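Secreted effector protein SifA (Salmonella typhimurium, PDB 3CXB) is delivered into host cells, where it is required for endosomal tubulation and the formation of Salmonella-induced filaments, and it interacts with host PLEKHM2. Local coordinates at residues D93-L98 and T113-T118; M147-Y152 and T163-P168. All blocks are in the same frame, centred on the assembly; numbering follows the deposited sequence.

Contact 1 (D93-L98 and T113-T118); sequences DATIIL and TQNTDT
Ile-96 lays its CG2 methyl alongside the first methylene of Gln-114, with CG2 3.9 Å from CB of Gln-114, and the two side chains run side by side in the same direction. CG1 of Ile-96 stands anti to its own backbone N (chi1 -179°), which puts the methyl CG2, not the longer branch, against the neighbouring strand. The aliphatic part of Gln-114 matches this apolar surface, and its chain reaches on, extended beyond CG, to pack on Arg-62, Leu-65 and Thr-66 of helix 62-75. A glutamine suits this place because its methylenes can pair with Ile-96 while the chain is long enough to meet the helix. The backbones beneath exchange two hydrogen bonds: Gln-114 N gives to Ile-96 O at 2.7 Å, and Ile-96 N to Gln-114 O at 3.0 Å. This is the hydrogen-bonded pair of an antiparallel beta hairpin, strands 96-101 and 108-114, within a five-stranded sheet. Next along it, Ile-97 and Thr-113 form a non-hydrogen-bonded pair and turn their side chains to the other face. There CG2 of Thr-113 meets CG2 of Ile-97 at 3.9 Å, methyl to methyl, an apolar contact between two beta-branched residues well suited to strand backbone. Toward the open end the strands part. Water 1 gives a hydrogen bond of 2.8 Å to Gln-114 O and a weak one to Ala-94 O, so Gln-114 O receives both an amide and a water. Beyond it the chain turns back, with Asn-115 N bonded to Thr-118 O at 3.0 Å.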
loop_
_atom_site.group_PDB
_atom_site.type_symbol
_atom_site.label_atom_id
_atom_site.label_comp_id
_atom_site.label_asym_id
_atom_site.label_seq_id
_atom_site.Cartn_x
_atom_site.Cartn_y
_atom_site.Cartn_z
ATOM N N ASP A 93 5.728 -11.766 -13.397
ATOM C CA ASP A 93 5.518 -11.227 -12.067
ATOM C C ASP A 93 6.587 -10.223 -11.593
ATOM O O ASP A 93 6.296 -9.285 -10.842
ATOM C CB ASP A 93 5.436 -12.400 -11.104
ATOM C CG ASP A 93 4.755 -12.043 -9.833
ATOM O OD1 ASP A 93 3.739 -11.326 -9.902
ATOM O OD2 ASP A 93 5.222 -12.487 -8.771
ATOM N N ALA A 94 7.828 -10.423 -12.026
ATOM C CA ALA A 94 8.921 -9.545 -11.629
ATOM C C ALA A 94 8.658 -8.091 -12.004
ATOM O O ALA A 94 9.212 -7.177 -11.396
ATOM C CB ALA A 94 10.229 -10.014 -12.262
ATOM N N THR A 95 7.810 -7.878 -12.999
ATOM C CA THR A 95 7.515 -6.531 -13.442
ATOM C C THR A 95 6.006 -6.269 -13.583
ATOM O O THR A 95 5.206 -7.206 -13.734
ATOM C CB THR A 95 8.244 -6.262 -14.786
ATOM O OG1 THR A 95 7.600 -5.197 -15.498
ATOM C CG2 THR A 95 8.239 -7.511 -15.640
ATOM N N ILE A 96 5.619 -4.996 -13.485
ATOM C CA ILE A 96 4.223 -4.598 -13.647
ATOM C C ILE A 96 4.168 -3.216 -14.291
ATOM O O ILE A 96 5.010 -2.356 -14.025
ATOM C CB ILE A 96 3.442 -4.621 -12.306
ATOM C CG1 ILE A 96 1.990 -4.214 -12.560
ATOM C CG2 ILE A 96 4.105 -3.741 -11.298
ATOM C CD1 ILE A 96 1.051 -4.588 -11.457
ATOM N N ILE A 97 3.178 -3.012 -15.154
ATOM C CA ILE A 97 3.023 -1.754 -15.875
ATOM C C ILE A 97 1.627 -1.179 -15.704
ATOM O O ILE A 97 0.653 -1.922 -15.652
ATOM C CB ILE A 97 3.251 -1.991 -17.363
ATOM C CG1 ILE A 97 4.533 -2.792 -17.551
ATOM C CG2 ILE A 97 3.332 -0.684 -18.096
ATOM C CD1 ILE A 97 4.811 -3.156 -18.982
ATOM N N LEU A 98 1.529 0.140 -15.611
ATOM C CA LEU A 98 0.237 0.801 -15.467
ATOM C C LEU A 98 0.285 1.791 -16.591
ATOM O O LEU A 98 1.346 2.336 -16.868
ATOM C CB LEU A 98 0.130 1.555 -14.131
ATOM C CG LEU A 98 0.570 0.809 -12.863
ATOM C CD1 LEU A 98 0.364 1.689 -11.664
ATOM C CD2 LEU A 98 -0.216 -0.452 -12.689
ATOM N N THR A 113 6.223 1.778 -15.483
ATOM C CA THR A 113 6.670 0.399 -15.342
ATOM C C THR A 113 7.344 0.291 -13.994
ATOM O O THR A 113 7.943 1.254 -13.516
ATOM C CB THR A 113 7.647 0.014 -16.458
ATOM O OG1 THR A 113 8.872 0.724 -16.267
ATOM C CG2 THR A 113 7.061 0.389 -17.836
ATOM N N GLN A 114 7.202 -0.862 -13.357
ATOM C CA GLN A 114 7.814 -1.066 -12.058
ATOM C C GLN A 114 8.465 -2.431 -12.048
ATOM O O GLN A 114 7.806 -3.466 -12.138
ATOM C CB GLN A 114 6.778 -0.959 -10.925
ATOM C CG GLN A 114 5.793 0.201 -11.069
ATOM C CD GLN A 114 5.055 0.525 -9.775
ATOM O OE1 GLN A 114 4.864 -0.334 -8.895
ATOM N NE2 GLN A 114 4.626 1.767 -9.658
ATOM N N ASN A 115 9.782 -2.414 -11.957
ATOM C CA ASN A 115 10.573 -3.621 -11.932
ATOM C C ASN A 115 10.917 -3.906 -10.485
ATOM O O ASN A 115 10.331 -3.325 -9.579
ATOM C CB ASN A 115 11.835 -3.406 -12.764
ATOM C CG ASN A 115 11.520 -2.971 -14.177
ATOM O OD1 ASN A 115 10.924 -3.716 -14.944
ATOM N ND2 ASN A 115 11.904 -1.755 -14.523
ATOM N N THR A 116 11.880 -4.790 -10.277
ATOM C CA THR A 116 12.309 -5.178 -8.938
ATOM C C THR A 116 13.056 -4.127 -8.129
ATOM O O THR A 116 12.947 -4.092 -6.907
ATOM C CB THR A 116 13.204 -6.412 -9.011
ATOM O OG1 THR A 116 14.254 -6.176 -9.965
ATOM C CG2 THR A 116 12.395 -7.631 -9.441
ATOM N N ASP A 117 13.815 -3.277 -8.809
ATOM C CA ASP A 117 14.603 -2.260 -8.123
ATOM C C ASP A 117 14.376 -0.826 -8.562
ATOM O O ASP A 117 14.823 0.103 -7.899
ATOM C CB ASP A 117 16.082 -2.573 -8.289
ATOM C CG ASP A 117 16.760 -2.804 -6.982
ATOM O OD1 ASP A 117 17.940 -3.215 -7.002
ATOM O OD2 ASP A 117 16.104 -2.568 -5.939
ATOM N N THR A 118 13.687 -0.647 -9.680
ATOM C CA THR A 118 13.444 0.688 -10.199
ATOM C C THR A 118 12.033 0.799 -10.727
ATOM O O THR A 118 11.294 -0.171 -10.768
ATOM C CB THR A 118 14.377 0.987 -11.362
ATOM O OG1 THR A 118 13.894 0.317 -12.537
ATOM C CG2 THR A 118 15.782 0.487 -11.042
HETATM O O HOH W 1 7.140 -5.036 -9.931
#

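Contact 2 (M147-Y152 and T163-P168); sequences MIKRRY and TLCLNP
Met-147 N donates to Cys-165 O at 2.7 Å, and Cys-165 N returns a bond of 2.9 Å to Met-147 O. The pair belongs to an antiparallel beta hairpin, strands 145-153 and 158-167, whose segment axes run at 152° to each other. Lys-149 N adds a third bond across, to Thr-163 O at 3.0 Å. Ile-148 and Leu-164 occupy the face that meets helix 283-303, where Ile-148 packs on Ile-294. CG1 of Ile-148 lies 4.0 Å from CD2 of Leu-164, and the two chains cross at a slant; branched apolar residues suit this buried side, where they pack without needing polar partners. The opposite face carries Met-147, Lys-149, Thr-163 and Cys-165. Here the hydroxyl of Thr-163 probably hydrogen-bonds to Asp-93, though the pair is modelled unusually close, while its OG1 also lies beside CB of Lys-149, 3.6 Å away. Lysine suits this face because its methylenes can cover neighbours over a long reach, with the amine kept at the end of the chain. With CG anti to the carbonyl carbon (chi1 -69°) and every later torsion extended, that chain passes along the sulfur of Cys-165, its CD 3.6 Å from SG.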
loop_
_atom_site.group_PDB
_atom_site.type_symbol
_atom_site.label_atom_id
_atom_site.label_comp_id
_atom_site.label_asym_id
_atom_site.label_seq_id
_atom_site.Cartn_x
_atom_site.Cartn_y
_atom_site.Cartn_z
ATOM N N MET A 147 11.666 -9.232 -1.272
ATOM C CA MET A 147 10.824 -8.257 -1.949
ATOM C C MET A 147 9.444 -8.859 -2.145
ATOM O O MET A 147 9.216 -10.032 -1.855
ATOM C CB MET A 147 11.398 -7.899 -3.313
ATOM C CG MET A 147 11.335 -9.062 -4.269
ATOM S SD MET A 147 11.230 -8.574 -5.984
ATOM C CE MET A 147 12.993 -8.866 -6.477
ATOM N N ILE A 148 8.529 -8.049 -2.656
ATOM C CA ILE A 148 7.174 -8.499 -2.893
ATOM C C ILE A 148 6.757 -8.078 -4.276
ATOM O O ILE A 148 6.674 -6.884 -4.556
ATOM C CB ILE A 148 6.169 -7.867 -1.905
ATOM C CG1 ILE A 148 6.477 -8.292 -0.476
ATOM C CG2 ILE A 148 4.755 -8.304 -2.250
ATOM C CD1 ILE A 148 5.543 -7.652 0.532
ATOM N N LYS A 149 6.511 -9.059 -5.138
ATOM C CA LYS A 149 6.047 -8.785 -6.488
ATOM C C LYS A 149 4.531 -8.667 -6.403
ATOM O O LYS A 149 3.931 -9.021 -5.385
ATOM C CB LYS A 149 6.466 -9.903 -7.439
ATOM C CG LYS A 149 7.966 -9.917 -7.677
ATOM C CD LYS A 149 8.413 -11.053 -8.586
ATOM C CE LYS A 149 9.944 -11.125 -8.669
ATOM N NZ LYS A 149 10.440 -12.290 -9.462
ATOM N N ARG A 150 3.905 -8.147 -7.451
ATOM C CA ARG A 150 2.461 -7.993 -7.394
ATOM C C ARG A 150 1.783 -7.876 -8.750
ATOM O O ARG A 150 2.390 -7.436 -9.716
ATOM C CB ARG A 150 2.129 -6.772 -6.543
ATOM C CG ARG A 150 2.617 -5.457 -7.146
ATOM C CD ARG A 150 2.654 -4.328 -6.115
ATOM N NE ARG A 150 3.972 -4.164 -5.502
ATOM C CZ ARG A 150 4.170 -3.998 -4.197
ATOM N NH1 ARG A 150 5.400 -3.847 -3.722
ATOM N NH2 ARG A 150 3.135 -3.997 -3.364
ATOM N N ARG A 151 0.515 -8.281 -8.803
ATOM C CA ARG A 151 -0.279 -8.233 -10.035
ATOM C C ARG A 151 -1.657 -7.645 -9.709
ATOM O O ARG A 151 -2.155 -7.797 -8.599
ATOM C CB ARG A 151 -0.406 -9.637 -10.634
ATOM C CG ARG A 151 -1.146 -10.633 -9.749
ATOM C CD ARG A 151 -1.228 -12.029 -10.389
ATOM N NE ARG A 151 0.053 -12.738 -10.366
ATOM C CZ ARG A 151 0.795 -13.003 -11.437
ATOM N NH1 ARG A 151 1.939 -13.656 -11.300
ATOM N NH2 ARG A 151 0.395 -12.620 -12.645
ATOM N N TYR A 152 -2.253 -6.956 -10.675
ATOM C CA TYR A 152 -3.547 -6.311 -10.491
ATOM C C TYR A 152 -4.647 -7.215 -9.956
ATOM O O TYR A 152 -4.827 -8.329 -10.437
ATOM C CB TYR A 152 -4.001 -5.718 -11.816
ATOM C CG TYR A 152 -5.354 -5.064 -11.765
ATOM C CD1 TYR A 152 -5.516 -3.798 -11.210
ATOM C CD2 TYR A 152 -6.472 -5.705 -12.279
ATOM C CE1 TYR A 152 -6.753 -3.177 -11.168
ATOM C CE2 TYR A 152 -7.720 -5.098 -12.238
ATOM C CZ TYR A 152 -7.854 -3.828 -11.683
ATOM O OH TYR A 152 -9.086 -3.216 -11.664
ATOM N N THR A 163 3.298 -12.516 -5.222
ATOM C CA THR A 163 4.275 -13.509 -4.768
ATOM C C THR A 163 5.386 -12.887 -3.919
ATOM O O THR A 163 5.822 -11.757 -4.161
ATOM C CB THR A 163 4.944 -14.235 -5.950
ATOM O OG1 THR A 163 5.849 -13.339 -6.590
ATOM C CG2 THR A 163 3.904 -14.695 -6.979
ATOM N N LEU A 164 5.848 -13.638 -2.927
ATOM C CA LEU A 164 6.907 -13.185 -2.031
ATOM C C LEU A 164 8.274 -13.702 -2.481
ATOM O O LEU A 164 8.463 -14.902 -2.643
ATOM C CB LEU A 164 6.617 -13.670 -0.609
ATOM C CG LEU A 164 7.600 -13.396 0.534
ATOM C CD1 LEU A 164 8.894 -14.104 0.267
ATOM C CD2 LEU A 164 7.854 -11.902 0.685
ATOM N N CYS A 165 9.230 -12.801 -2.672
ATOM C CA CYS A 165 10.562 -13.219 -3.088
ATOM C C CYS A 165 11.602 -13.060 -1.979
ATOM O O CYS A 165 11.836 -11.961 -1.486
ATOM C CB CYS A 165 11.010 -12.433 -4.318
ATOM S SG CYS A 165 10.077 -12.777 -5.836
ATOM N N LEU A 166 12.214 -14.174 -1.594
ATOM C CA LEU A 166 13.233 -14.188 -0.554
ATOM C C LEU A 166 14.594 -14.514 -1.148
ATOM O O LEU A 166 14.695 -15.202 -2.164
ATOM C CB LEU A 166 12.911 -15.245 0.496
ATOM C CG LEU A 166 11.692 -15.068 1.394
ATOM C CD1 LEU A 166 11.508 -16.339 2.223
ATOM C CD2 LEU A 166 11.876 -13.851 2.285
ATOM N N ASN A 167 15.641 -14.024 -0.495
ATOM C CA ASN A 167 17.000 -14.271 -0.946
ATOM C C ASN A 167 17.918 -14.461 0.264
ATOM O O ASN A 167 18.589 -13.529 0.704
ATOM C CB ASN A 167 17.485 -13.102 -1.800
ATOM C CG ASN A 167 18.704 -13.457 -2.624
ATOM O OD1 ASN A 167 19.718 -13.918 -2.093
ATOM N ND2 ASN A 167 18.612 -13.247 -3.931
ATOM N N PRO A 168 17.949 -15.680 0.823
ATOM C CA PRO A 168 18.793 -15.968 1.985
ATOM C C PRO A 168 20.272 -15.946 1.628
ATOM O O PRO A 168 20.634 -15.827 0.456
ATOM C CB PRO A 168 18.321 -17.354 2.412
ATOM C CG PRO A 168 17.975 -17.992 1.108
ATOM C CD PRO A 168 17.217 -16.887 0.399
#

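Overall arrangement
Contacts 1 and 2 each pair the strands of a separate antiparallel hairpin, one in the five-stranded sheet and one in the three-stranded sheet, and they follow one another along the chain with centres about 11 Å apart. Both are partly buried, each with one face against a helix: 62-75 for contact 1, 283-303 for contact 2. The helix-facing pair in contact 1 includes a glutamine, whereas in contact 2 it is wholly apolar. Contact 1 has a water bridging the parting strands, while contact 2 spreads lysine methylenes over a cysteine. They meet where Asp-93 approaches Arg-151 and probably bonds to Thr-163, and where Thr-116 packs on Met-147, so loops flanking the first hairpin adjoin the second through both polar and apolar groups.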